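N-isopropylammelide isopropylaminohydrolase (PDB 6NBO) is a zinc-containing member of the amidohydrolase family, pairing a TIM-barrel domain with a smaller beta-rich domain built from both ends of the chain. Local coordinates at residues D32-T37 with Y357-G362; R364-L369 with V389-I394. One frame throughout, in Å; residues are numbered along the deposited sequence.

How the interactions relate
Interaction 1 and interaction 2 follow one another along the chain: the loop 357-362 is fixed against strand 33-38, and two residues later 364-369 pairs with 389-394. Their centres lie 10 Å apart, about 22 and 18 Å from the centre of the chain and on the same side of it, in the small beta domain that accompanies the TIM barrel in this family. They also touch directly: D32 O lies 2.8 Å from A365 N, a probable hydrogen bond, and L359 packs on the backbone of D366. The two contacts thus help join N-terminal strand 33-38 to the C-terminal strands, consistent with a small domain built from both ends of the chain.

Interaction 1. Residues D32-T37 with Y357-G362; sequences DRIART and YGLQPG
I34 O, on edge strand 33-38 of the N-terminal sheet, accepts the bond that ties this strand to the loop 357-362 in the small beta domain of an amidohydrolase. G362 N is the donor, at 2.8 Å and almost straight (172° at the hydrogen), tilted a little from the carbonyl plane. The same oxygen receives a CA-H...O contact from P361 CA at 3.3 Å, while the backbone of I34 is also hydrogen-bonded to A363. G362 is bonded through both its backbone N and its backbone O: the latter takes a hydrogen bond from R33 NH1 at 2.9 Å. That donor meets the carbonyl almost head-on (C=O...N 165°), and the oxygen sits at the edge of the guanidinium, close to its plane. A bend at chi2 (-91°) swings the arginine chain over to this carbonyl; D32 OD1 lies near the same plane, making a long salt bridge with NE.

The remaining contacts are van der Waals packing. I34 CD1 lies beside L359, 4.1 Å from its CD2. With CG1 anti to the carbonyl carbon, CD1 is carried to L359 and CG2 is left toward Q360 O and P361 CA. Where strand 33-38 pairs with strand 25-30, A35 and R36 both face L28 in a classic beta bulge, and R36 NH1 is paired with D42. Past the bulge, T37 turns back to the loop, its OG1 3.8 Å from P361 CD and its methyl CG2 3.4 Å from L359 O.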
loop_
_atom_site.group_PDB
_atom_site.type_symbol
_atom_site.label_atom_id
_atom_site.label_comp_id
_atom_site.label_asym_id
_atom_site.label_seq_id
_atom_site.Cartn_x
_atom_site.Cartn_y
_atom_site.Cartn_z
ATOM N N ASP A 32 -19.505 -10.929 6.456
ATOM C CA ASP A 32 -18.275 -10.424 5.854
ATOM C C ASP A 32 -17.028 -11.176 6.317
ATOM O O ASP A 32 -15.911 -10.671 6.148
ATOM C CB ASP A 32 -18.121 -8.921 6.115
ATOM C CG ASP A 32 -17.935 -8.590 7.580
ATOM O OD1 ASP A 32 -18.149 -9.468 8.431
ATOM O OD2 ASP A 32 -17.565 -7.440 7.887
ATOM N N ARG A 33 -17.184 -12.376 6.878
ATOM C CA ARG A 33 -16.063 -13.118 7.447
ATOM C C ARG A 33 -15.969 -14.520 6.859
ATOM O O ARG A 33 -16.957 -15.107 6.411
ATOM C CB ARG A 33 -16.185 -13.251 8.969
ATOM C CG ARG A 33 -16.375 -11.949 9.696
ATOM C CD ARG A 33 -15.057 -11.365 10.108
ATOM N NE ARG A 33 -15.245 -10.095 10.793
ATOM C CZ ARG A 33 -14.445 -9.638 11.749
ATOM N NH1 ARG A 33 -13.407 -10.357 12.147
ATOM N NH2 ARG A 33 -14.694 -8.467 12.316
ATOM N N ILE A 34 -14.768 -15.075 6.913
ATOM C CA ILE A 34 -14.587 -16.489 6.628
ATOM C C ILE A 34 -15.072 -17.285 7.829
ATOM O O ILE A 34 -14.651 -17.036 8.966
ATOM C CB ILE A 34 -13.122 -16.792 6.299
ATOM C CG1 ILE A 34 -12.732 -16.029 5.024
ATOM C CG2 ILE A 34 -12.918 -18.287 6.144
ATOM C CD1 ILE A 34 -11.420 -16.422 4.453
ATOM N N ALA A 35 -15.984 -18.223 7.590
ATOM C CA ALA A 35 -16.585 -18.978 8.689
ATOM C C ALA A 35 -15.899 -20.312 8.931
ATOM O O ALA A 35 -15.760 -20.744 10.081
ATOM C CB ALA A 35 -18.070 -19.219 8.399
ATOM N N ARG A 36 -15.460 -20.966 7.863
ATOM C CA ARG A 36 -14.960 -22.328 7.933
ATOM C C ARG A 36 -14.072 -22.570 6.723
ATOM O O ARG A 36 -14.366 -22.080 5.632
ATOM C CB ARG A 36 -16.134 -23.318 7.949
ATOM C CG ARG A 36 -16.021 -24.435 8.929
ATOM C CD ARG A 36 -17.155 -25.450 8.733
ATOM N NE ARG A 36 -16.697 -26.776 9.129
ATOM C CZ ARG A 36 -17.328 -27.908 8.848
ATOM N NH1 ARG A 36 -18.474 -27.888 8.175
ATOM N NH2 ARG A 36 -16.810 -29.062 9.256
ATOM N N THR A 37 -12.978 -23.305 6.923
ATOM C CA THR A 37 -12.152 -23.785 5.821
ATOM C C THR A 37 -11.854 -25.261 6.031
ATOM O O THR A 37 -11.713 -25.726 7.166
ATOM C CB THR A 37 -10.815 -23.027 5.706
ATOM O OG1 THR A 37 -10.096 -23.169 6.939
ATOM C CG2 THR A 37 -11.058 -21.563 5.420
ATOM N N TYR A 357 -6.947 -10.008 8.488
ATOM C CA TYR A 357 -6.432 -10.309 7.164
ATOM C C TYR A 357 -6.193 -11.807 7.007
ATOM O O TYR A 357 -5.769 -12.482 7.942
ATOM C CB TYR A 357 -5.121 -9.558 6.918
ATOM C CG TYR A 357 -4.642 -9.743 5.507
ATOM C CD1 TYR A 357 -5.176 -8.978 4.487
ATOM C CD2 TYR A 357 -3.686 -10.712 5.186
ATOM C CE1 TYR A 357 -4.781 -9.160 3.173
ATOM C CE2 TYR A 357 -3.283 -10.904 3.874
ATOM C CZ TYR A 357 -3.834 -10.114 2.877
ATOM O OH TYR A 357 -3.468 -10.279 1.574
ATOM N N GLY A 358 -6.439 -12.321 5.803
ATOM C CA GLY A 358 -6.045 -13.684 5.496
ATOM C C GLY A 358 -7.186 -14.570 5.041
ATOM O O GLY A 358 -8.262 -14.071 4.700
ATOM N N LEU A 359 -6.962 -15.890 5.025
ATOM C CA LEU A 359 -7.978 -16.848 4.593
ATOM C C LEU A 359 -8.364 -17.826 5.692
ATOM O O LEU A 359 -8.981 -18.858 5.408
ATOM C CB LEU A 359 -7.518 -17.624 3.357
ATOM C CG LEU A 359 -7.243 -16.794 2.105
ATOM C CD1 LEU A 359 -6.712 -17.690 0.994
ATOM C CD2 LEU A 359 -8.501 -16.069 1.657
ATOM N N GLN A 360 -8.019 -17.536 6.924
ATOM C CA GLN A 360 -8.438 -18.410 8.005
ATOM C C GLN A 360 -9.772 -17.946 8.562
ATOM O O GLN A 360 -10.148 -16.782 8.397
ATOM C CB GLN A 360 -7.386 -18.417 9.120
ATOM C CG GLN A 360 -5.983 -18.767 8.647
ATOM C CD GLN A 360 -5.930 -20.085 7.899
ATOM O OE1 GLN A 360 -6.417 -21.110 8.380
ATOM N NE2 GLN A 360 -5.339 -20.062 6.707
ATOM N N PRO A 361 -10.507 -18.830 9.237
ATOM C CA PRO A 361 -11.776 -18.420 9.849
ATOM C C PRO A 361 -11.601 -17.194 10.736
ATOM O O PRO A 361 -10.619 -17.065 11.472
ATOM C CB PRO A 361 -12.185 -19.653 10.664
ATOM C CG PRO A 361 -11.571 -20.784 9.954
ATOM C CD PRO A 361 -10.249 -20.268 9.432
ATOM N N GLY A 362 -12.575 -16.295 10.666
ATOM C CA GLY A 362 -12.535 -15.053 11.403
ATOM C C GLY A 362 -11.971 -13.890 10.615
ATOM O O GLY A 362 -12.235 -12.735 10.965
#

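Interaction 2. Residues R364-L369 with V389-I394. With EDO (1,2-ethanediol), chain L.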
loop_
_atom_site.group_PDB
_atom_site.type_symbol
_atom_site.label_atom_id
_atom_site.label_comp_id
_atom_site.label_asym_id
_atom_site.label_seq_id
_atom_site.Cartn_x
_atom_site.Cartn_y
_atom_site.Cartn_z
ATOM N N ARG A 364 -11.624 -11.230 7.505
ATOM C CA ARG A 364 -12.511 -10.612 6.528
ATOM C C ARG A 364 -12.497 -11.431 5.247
ATOM O O ARG A 364 -11.439 -11.833 4.761
ATOM C CB ARG A 364 -12.087 -9.170 6.234
ATOM C CG ARG A 364 -13.070 -8.419 5.321
ATOM C CD ARG A 364 -12.582 -6.998 4.994
ATOM N NE ARG A 364 -12.406 -6.209 6.212
ATOM C CZ ARG A 364 -11.649 -5.114 6.300
ATOM N NH1 ARG A 364 -11.005 -4.652 5.231
ATOM N NH2 ARG A 364 -11.534 -4.486 7.463
ATOM N N ALA A 365 -13.686 -11.683 4.699
ATOM C CA ALA A 365 -13.834 -12.582 3.557
ATOM C C ALA A 365 -13.479 -11.854 2.256
ATOM O O ALA A 365 -14.333 -11.538 1.423
ATOM C CB ALA A 365 -15.248 -13.144 3.518
ATOM N N ASP A 366 -12.179 -11.593 2.094
ATOM C CA ASP A 366 -11.601 -11.114 0.840
ATOM C C ASP A 366 -10.891 -12.289 0.179
ATOM O O ASP A 366 -9.929 -12.825 0.735
ATOM C CB ASP A 366 -10.614 -9.965 1.068
ATOM C CG ASP A 366 -11.265 -8.716 1.679
ATOM O OD1 ASP A 366 -12.505 -8.686 1.846
ATOM O OD2 ASP A 366 -10.526 -7.756 1.994
ATOM N N VAL A 367 -11.370 -12.700 -0.990
ATOM C CA VAL A 367 -10.863 -13.897 -1.648
ATOM C C VAL A 367 -10.706 -13.599 -3.132
ATOM O O VAL A 367 -11.619 -13.060 -3.765
ATOM C CB VAL A 367 -11.776 -15.124 -1.443
ATOM C CG1 VAL A 367 -11.144 -16.353 -2.073
ATOM C CG2 VAL A 367 -12.042 -15.376 0.042
ATOM N N VAL A 368 -9.551 -13.961 -3.682
ATOM C CA VAL A 368 -9.209 -13.716 -5.079
ATOM C C VAL A 368 -8.818 -15.055 -5.680
ATOM O O VAL A 368 -7.885 -15.702 -5.190
ATOM C CB VAL A 368 -8.067 -12.691 -5.199
ATOM C CG1 VAL A 368 -7.679 -12.435 -6.671
ATOM C CG2 VAL A 368 -8.457 -11.396 -4.503
ATOM N N LEU A 369 -9.542 -15.495 -6.714
ATOM C CA LEU A 369 -9.245 -16.764 -7.370
ATOM C C LEU A 369 -8.468 -16.503 -8.651
ATOM O O LEU A 369 -8.852 -15.628 -9.434
ATOM C CB LEU A 369 -10.522 -17.541 -7.701
ATOM C CG LEU A 369 -11.449 -17.881 -6.534
ATOM C CD1 LEU A 369 -12.526 -18.856 -7.014
ATOM C CD2 LEU A 369 -10.653 -18.448 -5.364
ATOM N N VAL A 389 -13.923 -11.611 -4.276
ATOM C CA VAL A 389 -14.893 -11.471 -3.200
ATOM C C VAL A 389 -14.333 -10.454 -2.227
ATOM O O VAL A 389 -13.157 -10.532 -1.851
ATOM C CB VAL A 389 -15.149 -12.812 -2.493
ATOM C CG1 VAL A 389 -16.143 -12.623 -1.355
ATOM C CG2 VAL A 389 -15.632 -13.845 -3.498
ATOM N N SER A 390 -15.155 -9.497 -1.827
ATOM C CA SER A 390 -14.698 -8.482 -0.893
ATOM C C SER A 390 -15.735 -8.337 0.202
ATOM O O SER A 390 -16.913 -8.113 -0.089
ATOM C CB SER A 390 -14.466 -7.149 -1.603
ATOM O OG SER A 390 -14.029 -6.175 -0.679
ATOM N N SER A 391 -15.290 -8.478 1.452
ATOM C CA SER A 391 -16.184 -8.464 2.607
ATOM C C SER A 391 -17.355 -9.417 2.398
ATOM O O SER A 391 -18.506 -9.108 2.728
ATOM C CB SER A 391 -16.682 -7.053 2.913
ATOM O OG SER A 391 -15.643 -6.287 3.497
ATOM N N GLY A 392 -17.057 -10.586 1.832
ATOM C CA GLY A 392 -18.057 -11.623 1.659
ATOM C C GLY A 392 -18.979 -11.452 0.473
ATOM O O GLY A 392 -19.874 -12.285 0.286
ATOM N N LYS A 393 -18.795 -10.414 -0.339
ATOM C CA LYS A 393 -19.651 -10.156 -1.487
ATOM C C LYS A 393 -18.852 -10.311 -2.769
ATOM O O LYS A 393 -17.723 -9.839 -2.858
ATOM C CB LYS A 393 -20.243 -8.751 -1.417
ATOM C CG LYS A 393 -21.147 -8.537 -0.211
ATOM C CD LYS A 393 -21.819 -7.189 -0.278
ATOM C CE LYS A 393 -22.683 -6.947 0.951
ATOM N NZ LYS A 393 -21.849 -6.796 2.177
ATOM N N ILE A 394 -19.447 -10.965 -3.763
ATOM C CA ILE A 394 -18.813 -11.079 -5.069
ATOM C C ILE A 394 -18.835 -9.712 -5.742
ATOM O O ILE A 394 -19.905 -9.144 -5.982
ATOM C CB ILE A 394 -19.524 -12.129 -5.929
ATOM C CG1 ILE A 394 -19.336 -13.527 -5.331
ATOM C CG2 ILE A 394 -19.013 -12.069 -7.343
ATOM C CD1 ILE A 394 -20.223 -14.588 -5.929
HETATM C C1 EDO L . -13.066 -5.798 10.020
HETATM O O1 EDO L . -11.783 -5.699 10.650
HETATM C C2 EDO L . -13.159 -7.102 9.239
HETATM O O2 EDO L . -14.331 -7.086 8.415
#
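This is a buried antiparallel strand pairing that runs into a turn, where the small beta domain joins strand 56-66: strand 367-370 lies between strand 56-66 and strand 387-390. V367 and V389 form a hydrogen-bonded pair, with V367 N giving to V389 O at 2.9 Å and V389 N to V367 O at 2.8 Å. The second bond lies in the carbonyl plane, whereas the first donor is tilted 29° from it. Both valine side chains project from the same face, CB to CB 4.2 Å, where V367 also meets I14 and A57.

Beyond this pair the regular bridge ends. Residues 390-393 make a type I' beta turn, the tight hairpin connection between strands 387-390 and 393-397, and the opposing segment makes an inverse gamma turn centred on A365. A365 O accepts a hydrogen bond from G392 N at 2.9 Å; the A365 methyl rests on the same glycine, A365 CB to G392 N 3.6 Å.

D366 OD1 accepts a hydrogen bond from S391 N, inside the turn, at 2.8 Å and 176°, the donor arriving nearly along the carboxylate C-O axis. The D366 CG is swung beside its own backbone N (chi1 -63°), bringing OD1 to the turn, while OD2 is hydrogen-bonded to T121 OG1. The carboxylate therefore spans the turn and strand 120-128 of the barrel, and S390 OG adds a second tie from the turn region, to Q151 O.

R364 passes S391 with its aliphatic part, CD to OG 3.5 Å. A bend at chi3 turns its guanidinium, whose NH1 forms a salt bridge with E153, and NE donates to O2 of a bound 1,2-ethanediol at 3.1 Å.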